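Lmo0135 protein (Listeria monocytogenes EGD-e, PDB 5ISU) is the substrate-binding protein CtaP of an ABC transporter, a family 5 extracellular solute-binding protein that probably takes part in peptide uptake. Local coordinates at residues K181-K186 / S192-N197; T43-V48 / T150-P155. One frame throughout, in Å; residues are numbered along the deposited sequence.

How the contacts relate
From the N terminus, the chain first runs through helix 39-48, which carries residues 43-48. About a hundred residues later, having formed helix 93-104 and a five-stranded antiparallel sheet, it returns as the loop 150-155 and closes contact 2. Contact 1 opens only after that and shuts a much shorter loop, the hairpin of strands 180-186 and 190-195, so the two loops follow in series and neither cross nor nest. Their centres lie about 14 Å apart. L193 of the hairpin packs on A47 and V48, so helix 39-48 is shared: one side rests on the four-stranded mixed sheet, while Q45 and Q46 reach the 150-155 loop.

Contact 1 (K181-K186 / S192-N197); sequences KFVEYK and SLERFN
K181 and E194, F182 and L193, and E184 and S192 pair across an antiparallel beta hairpin interrupted by a classic bulge, in which V183 and E184 together face S192. The hairpin forms one border of a four-stranded mixed sheet, strand 190-195 lying inside and 180-186 outermost within the chain.

Backbone hydrogen bonds set the register. K181 and E194 exchange two bonds, K181 N to E194 O at 2.6 Å and E194 N to K181 O at 2.9 Å. At the bulge S192 O takes V183 N and, more weakly, E184 N, so a single carbonyl serves two successive amides. S192 N answers with a nearly straight bond to E184 O (170° at the hydrogen), which S192 OG also approaches weakly.

Apolar packing fills in between. L193, on the face shared with F182, brings CD2 to 4.2 Å from F182 CD1, and its other contacts include A47 and V48 of helix 39-48. The V183 and E194 side chains cross at about a right angle, V183 CG2 touching E194 CG. K181 crosses F196 in the same manner, K181 CG against F196 CB, while the F196 ring meets H86 edge to face.

The charged groups are held less firmly. In K181 the bend at chi3 (-69°) swings CE and NZ toward the E194 carboxylate, where NZ makes a long salt bridge to E194 OE2. E184 finds its stronger partner in Y190, whose hydroxyl bonds OE2. Beyond the strand end a water donates to R195 O and accepts from N197 N at 2.8 Å; K181 NZ reaches the same water weakly, at 3.4 Å.

Contact 2 (T43-V48 / T150-P155); sequences TIQQAV and TFFPIP
Q46 and F152 have the nearest CA atoms, 9.4 Å apart: the last turns of helix 39-48 face a loop without regular structure, and side chains alone span the interval. The contact illustrates how a single aromatic ring can join two separate chain segments of a solute-binding protein, here the helix and the loop between helices 144-148 and 156-159.

F152 points from the loop toward the helix and meets two consecutive glutamines. Q45 also points across, its chain fully extended beyond CG, and this stretch delivers the amide nitrogen over the centre of one ring face. Q45 NE2 lies 3.8 Å above the ring plane, and its nearest ring atom is F152 CD1, also at 3.8 Å. The amide does not lie flat on the ring, since the two planes are turned 57° apart.

Q46 starts away from the loop, yet a bend at chi2 (68°) brings its end back to the ring. Its oxygen does the touching, with OE1 3.7 Å from F152 CZ, and the amide plane stands almost upright to the ring at 84°. The nitrogen of the same amide is engaged by R493 O, a bond that helps fix which way the group is turned.

Around the ring, I154 and P153 of the loop lean on helix 93-104, and I154 N bonds T99 OG1. At the helix end, A47 and V48 form backbone hydrogen bonds with Y180 and G178.

The chemistry is modest: an amide nitrogen over the aromatic face is consistent with a weak N-H...pi interaction, while the oxygen near CZ might suit the slightly positive ring hydrogens, so F152 may draw on the nitrogen of one amide and the oxygen of the other.

Contact 1 (K181-K186 / S192-N197)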
loop_
_atom_site.group_PDB
_atom_site.type_symbol
_atom_site.label_atom_id
_atom_site.label_comp_id
_atom_site.label_asym_id
_atom_site.label_seq_id
_atom_site.Cartn_x
_atom_site.Cartn_y
_atom_site.Cartn_z
ATOM N N LYS A 181 -17.419 -15.685 -6.712
ATOM C CA LYS A 181 -18.490 -15.652 -5.711
ATOM C C LYS A 181 -18.042 -16.408 -4.502
ATOM O O LYS A 181 -17.286 -17.374 -4.610
ATOM C CB LYS A 181 -19.771 -16.330 -6.229
ATOM C CG LYS A 181 -20.295 -15.779 -7.535
ATOM C CD LYS A 181 -21.632 -16.386 -7.925
ATOM C CE LYS A 181 -21.510 -17.852 -8.302
ATOM N NZ LYS A 181 -22.830 -18.398 -8.702
ATOM N N PHE A 182 -18.544 -15.997 -3.351
ATOM C CA PHE A 182 -18.181 -16.638 -2.097
ATOM C C PHE A 182 -18.936 -17.967 -1.939
ATOM O O PHE A 182 -20.106 -18.040 -2.250
ATOM C CB PHE A 182 -18.496 -15.695 -0.936
ATOM C CG PHE A 182 -18.227 -16.278 0.418
ATOM C CD1 PHE A 182 -16.963 -16.212 0.973
ATOM C CD2 PHE A 182 -19.260 -16.861 1.157
ATOM C CE1 PHE A 182 -16.717 -16.728 2.237
ATOM C CE2 PHE A 182 -19.022 -17.384 2.424
ATOM C CZ PHE A 182 -17.745 -17.313 2.965
ATOM N N VAL A 183 -18.226 -19.003 -1.496
ATOM C CA VAL A 183 -18.800 -20.309 -1.248
ATOM C C VAL A 183 -18.805 -20.522 0.268
ATOM O O VAL A 183 -19.879 -20.579 0.870
ATOM C CB VAL A 183 -18.056 -21.437 -2.006
ATOM C CG1 VAL A 183 -18.632 -22.810 -1.640
ATOM C CG2 VAL A 183 -18.163 -21.212 -3.508
ATOM N N GLU A 184 -17.625 -20.594 0.887
ATOM C CA GLU A 184 -17.554 -20.772 2.355
ATOM C C GLU A 184 -16.207 -20.416 2.959
ATOM O O GLU A 184 -15.195 -20.338 2.259
ATOM C CB GLU A 184 -17.894 -22.215 2.762
ATOM C CG GLU A 184 -16.859 -23.249 2.325
ATOM C CD GLU A 184 -17.139 -24.632 2.883
ATOM O OE1 GLU A 184 -18.306 -25.088 2.820
ATOM O OE2 GLU A 184 -16.177 -25.271 3.373
ATOM N N TYR A 185 -16.210 -20.265 4.286
ATOM C CA TYR A 185 -15.011 -19.915 5.054
ATOM C C TYR A 185 -14.765 -20.790 6.290
ATOM O O TYR A 185 -15.510 -20.714 7.274
ATOM C CB TYR A 185 -15.079 -18.431 5.462
ATOM C CG TYR A 185 -14.049 -17.987 6.492
ATOM C CD1 TYR A 185 -12.697 -18.264 6.315
ATOM C CD2 TYR A 185 -14.425 -17.227 7.607
ATOM C CE1 TYR A 185 -11.749 -17.850 7.238
ATOM C CE2 TYR A 185 -13.479 -16.797 8.538
ATOM C CZ TYR A 185 -12.136 -17.105 8.344
ATOM O OH TYR A 185 -11.169 -16.698 9.253
ATOM N N LYS A 186 -13.726 -21.627 6.220
ATOM C CA LYS A 186 -13.305 -22.439 7.368
ATOM C C LYS A 186 -12.199 -21.694 8.104
ATOM O O LYS A 186 -11.085 -21.554 7.585
ATOM C CB LYS A 186 -12.823 -23.853 6.985
ATOM C CG LYS A 186 -13.829 -24.997 7.186
ATOM C CD LYS A 186 -13.084 -26.345 7.200
ATOM C CE LYS A 186 -13.871 -27.520 7.790
ATOM N NZ LYS A 186 -15.037 -27.977 6.983
ATOM N N SER A 192 -13.122 -20.560 0.200
ATOM C CA SER A 192 -13.379 -21.110 -1.149
ATOM C C SER A 192 -14.363 -20.227 -1.912
ATOM O O SER A 192 -15.324 -19.698 -1.336
ATOM C CB SER A 192 -13.897 -22.555 -1.089
ATOM O OG SER A 192 -15.079 -22.638 -0.319
ATOM N N LEU A 193 -14.106 -20.083 -3.212
ATOM C CA LEU A 193 -14.916 -19.262 -4.083
ATOM C C LEU A 193 -15.175 -19.999 -5.390
ATOM O O LEU A 193 -14.454 -20.946 -5.724
ATOM C CB LEU A 193 -14.139 -17.986 -4.417
ATOM C CG LEU A 193 -13.486 -17.124 -3.327
ATOM C CD1 LEU A 193 -12.614 -16.066 -4.000
ATOM C CD2 LEU A 193 -14.493 -16.450 -2.420
ATOM N N GLU A 194 -16.174 -19.545 -6.142
ATOM C CA GLU A 194 -16.488 -20.124 -7.452
ATOM C C GLU A 194 -16.754 -19.010 -8.446
ATOM O O GLU A 194 -17.252 -17.946 -8.067
ATOM C CB GLU A 194 -17.666 -21.104 -7.376
ATOM C CG GLU A 194 -19.022 -20.490 -7.069
ATOM C CD GLU A 194 -20.134 -21.527 -6.968
ATOM O OE1 GLU A 194 -19.885 -22.749 -7.162
ATOM O OE2 GLU A 194 -21.271 -21.112 -6.681
ATOM N N ARG A 195 -16.471 -19.264 -9.724
ATOM C CA ARG A 195 -16.603 -18.222 -10.736
ATOM C C ARG A 195 -17.992 -17.598 -10.899
ATOM O O ARG A 195 -19.025 -18.263 -10.771
ATOM C CB ARG A 195 -16.062 -18.668 -12.088
ATOM C CG ARG A 195 -16.884 -19.720 -12.820
ATOM C CD ARG A 195 -16.228 -20.057 -14.161
ATOM N NE ARG A 195 -16.660 -21.351 -14.667
ATOM C CZ ARG A 195 -16.116 -21.968 -15.709
ATOM N NH1 ARG A 195 -15.093 -21.415 -16.350
ATOM N NH2 ARG A 195 -16.581 -23.164 -16.103
ATOM N N PHE A 196 -17.989 -16.294 -11.162
ATOM C CA PHE A 196 -19.207 -15.541 -11.406
ATOM C C PHE A 196 -19.337 -15.456 -12.904
ATOM O O PHE A 196 -18.556 -14.776 -13.547
ATOM C CB PHE A 196 -19.084 -14.172 -10.743
ATOM C CG PHE A 196 -20.223 -13.253 -11.024
ATOM C CD1 PHE A 196 -21.537 -13.702 -10.954
ATOM C CD2 PHE A 196 -19.994 -11.912 -11.256
ATOM C CE1 PHE A 196 -22.590 -12.831 -11.175
ATOM C CE2 PHE A 196 -21.036 -11.046 -11.486
ATOM C CZ PHE A 196 -22.336 -11.502 -11.445
ATOM N N ASN A 197 -20.292 -16.178 -13.480
ATOM C CA ASN A 197 -20.424 -16.207 -14.945
ATOM C C ASN A 197 -20.758 -14.886 -15.597
ATOM O O ASN A 197 -20.330 -14.643 -16.716
ATOM C CB ASN A 197 -21.438 -17.273 -15.387
ATOM C CG ASN A 197 -20.946 -18.678 -15.112
ATOM O OD1 ASN A 197 -19.746 -18.911 -15.005
ATOM N ND2 ASN A 197 -21.864 -19.618 -15.009
HETATM O O HOH W 1 -22.042 -17.799 -12.004
#

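Contact 2 (T43-V48 / T150-P155)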
loop_
_atom_site.group_PDB
_atom_site.type_symbol
_atom_site.label_atom_id
_atom_site.label_comp_id
_atom_site.label_asym_id
_atom_site.label_seq_id
_atom_site.Cartn_x
_atom_site.Cartn_y
_atom_site.Cartn_z
ATOM N N THR A 43 -6.616 -9.034 -0.379
ATOM C CA THR A 43 -6.318 -10.024 -1.397
ATOM C C THR A 43 -7.599 -10.774 -1.757
ATOM O O THR A 43 -7.892 -10.983 -2.931
ATOM C CB THR A 43 -5.238 -11.011 -0.891
ATOM O OG1 THR A 43 -4.041 -10.298 -0.596
ATOM C CG2 THR A 43 -4.916 -12.091 -1.926
ATOM N N ILE A 44 -8.383 -11.126 -0.739
ATOM C CA ILE A 44 -9.637 -11.857 -0.955
ATOM C C ILE A 44 -10.688 -10.927 -1.567
ATOM O O ILE A 44 -11.391 -11.305 -2.529
ATOM C CB ILE A 44 -10.111 -12.568 0.334
ATOM C CG1 ILE A 44 -9.062 -13.617 0.724
ATOM C CG2 ILE A 44 -11.468 -13.223 0.121
ATOM C CD1 ILE A 44 -9.336 -14.360 2.003
ATOM N N GLN A 45 -10.741 -9.697 -1.074
ATOM C CA GLN A 45 -11.677 -8.703 -1.612
ATOM C C GLN A 45 -11.500 -8.454 -3.116
ATOM O O GLN A 45 -12.473 -8.265 -3.838
ATOM C CB GLN A 45 -11.513 -7.400 -0.851
ATOM C CG GLN A 45 -12.127 -6.190 -1.527
ATOM C CD GLN A 45 -11.927 -4.940 -0.697
ATOM O OE1 GLN A 45 -12.292 -4.915 0.466
ATOM N NE2 GLN A 45 -11.350 -3.905 -1.291
ATOM N N GLN A 46 -10.254 -8.461 -3.580
ATOM C CA GLN A 46 -9.960 -8.221 -4.994
ATOM C C GLN A 46 -10.646 -9.257 -5.881
ATOM O O GLN A 46 -11.018 -8.969 -7.010
ATOM C CB GLN A 46 -8.455 -8.278 -5.238
ATOM C CG GLN A 46 -8.019 -7.770 -6.596
ATOM C CD GLN A 46 -8.240 -6.285 -6.748
ATOM O OE1 GLN A 46 -8.398 -5.564 -5.760
ATOM N NE2 GLN A 46 -8.217 -5.814 -7.976
ATOM N N ALA A 47 -10.818 -10.460 -5.353
ATOM C CA ALA A 47 -11.456 -11.527 -6.102
ATOM C C ALA A 47 -12.980 -11.460 -6.017
ATOM O O ALA A 47 -13.655 -11.839 -6.942
ATOM C CB ALA A 47 -10.973 -12.870 -5.598
ATOM N N VAL A 48 -13.510 -10.932 -4.927
ATOM C CA VAL A 48 -14.953 -10.921 -4.693
ATOM C C VAL A 48 -15.650 -9.644 -5.131
ATOM O O VAL A 48 -16.797 -9.703 -5.575
ATOM C CB VAL A 48 -15.240 -11.223 -3.205
ATOM C CG1 VAL A 48 -16.731 -11.175 -2.896
ATOM C CG2 VAL A 48 -14.650 -12.587 -2.849
ATOM N N THR A 150 -10.097 4.269 -6.582
ATOM C CA THR A 150 -9.819 3.224 -5.579
ATOM C C THR A 150 -11.115 2.856 -4.829
ATOM O O THR A 150 -11.074 2.416 -3.680
ATOM C CB THR A 150 -8.725 3.686 -4.563
ATOM O OG1 THR A 150 -9.132 4.908 -3.906
ATOM C CG2 THR A 150 -7.380 3.920 -5.261
ATOM N N PHE A 151 -12.248 2.958 -5.530
ATOM C CA PHE A 151 -13.564 2.763 -4.956
ATOM C C PHE A 151 -14.284 1.470 -5.384
ATOM O O PHE A 151 -14.523 1.239 -6.587
ATOM C CB PHE A 151 -14.426 3.961 -5.366
ATOM C CG PHE A 151 -15.707 4.069 -4.610
ATOM C CD1 PHE A 151 -15.752 4.770 -3.424
ATOM C CD2 PHE A 151 -16.862 3.479 -5.077
ATOM C CE1 PHE A 151 -16.928 4.875 -2.701
ATOM C CE2 PHE A 151 -18.043 3.586 -4.369
ATOM C CZ PHE A 151 -18.075 4.295 -3.176
ATOM N N PHE A 152 -14.669 0.672 -4.384
ATOM C CA PHE A 152 -15.405 -0.591 -4.578
ATOM C C PHE A 152 -16.804 -0.413 -3.985
ATOM O O PHE A 152 -16.925 -0.215 -2.785
ATOM C CB PHE A 152 -14.716 -1.759 -3.843
ATOM C CG PHE A 152 -13.339 -2.108 -4.356
ATOM C CD1 PHE A 152 -12.236 -1.351 -4.000
ATOM C CD2 PHE A 152 -13.138 -3.243 -5.146
ATOM C CE1 PHE A 152 -10.957 -1.694 -4.454
ATOM C CE2 PHE A 152 -11.876 -3.586 -5.611
ATOM C CZ PHE A 152 -10.780 -2.810 -5.259
ATOM N N PRO A 153 -17.864 -0.465 -4.813
ATOM C CA PRO A 153 -19.175 -0.311 -4.210
ATOM C C PRO A 153 -19.661 -1.551 -3.464
ATOM O O PRO A 153 -19.184 -2.680 -3.720
ATOM C CB PRO A 153 -20.089 -0.027 -5.411
ATOM C CG PRO A 153 -19.381 -0.569 -6.580
ATOM C CD PRO A 153 -17.921 -0.415 -6.283
ATOM N N ILE A 154 -20.561 -1.319 -2.504
ATOM C CA ILE A 154 -21.212 -2.414 -1.761
ATOM C C ILE A 154 -22.703 -2.423 -2.146
ATOM O O ILE A 154 -23.194 -1.466 -2.721
ATOM C CB ILE A 154 -20.944 -2.368 -0.235
ATOM C CG1 ILE A 154 -21.501 -1.101 0.431
ATOM C CG2 ILE A 154 -19.448 -2.461 0.015
ATOM C CD1 ILE A 154 -21.321 -1.087 1.940
ATOM N N PRO A 155 -23.399 -3.539 -1.913
ATOM C CA PRO A 155 -24.798 -3.579 -2.351
ATOM C C PRO A 155 -25.808 -2.959 -1.370
ATOM O O PRO A 155 -25.823 -3.294 -0.188
ATOM C CB PRO A 155 -25.054 -5.065 -2.558
ATOM C CG PRO A 155 -24.050 -5.767 -1.726
ATOM C CD PRO A 155 -22.873 -4.872 -1.574
#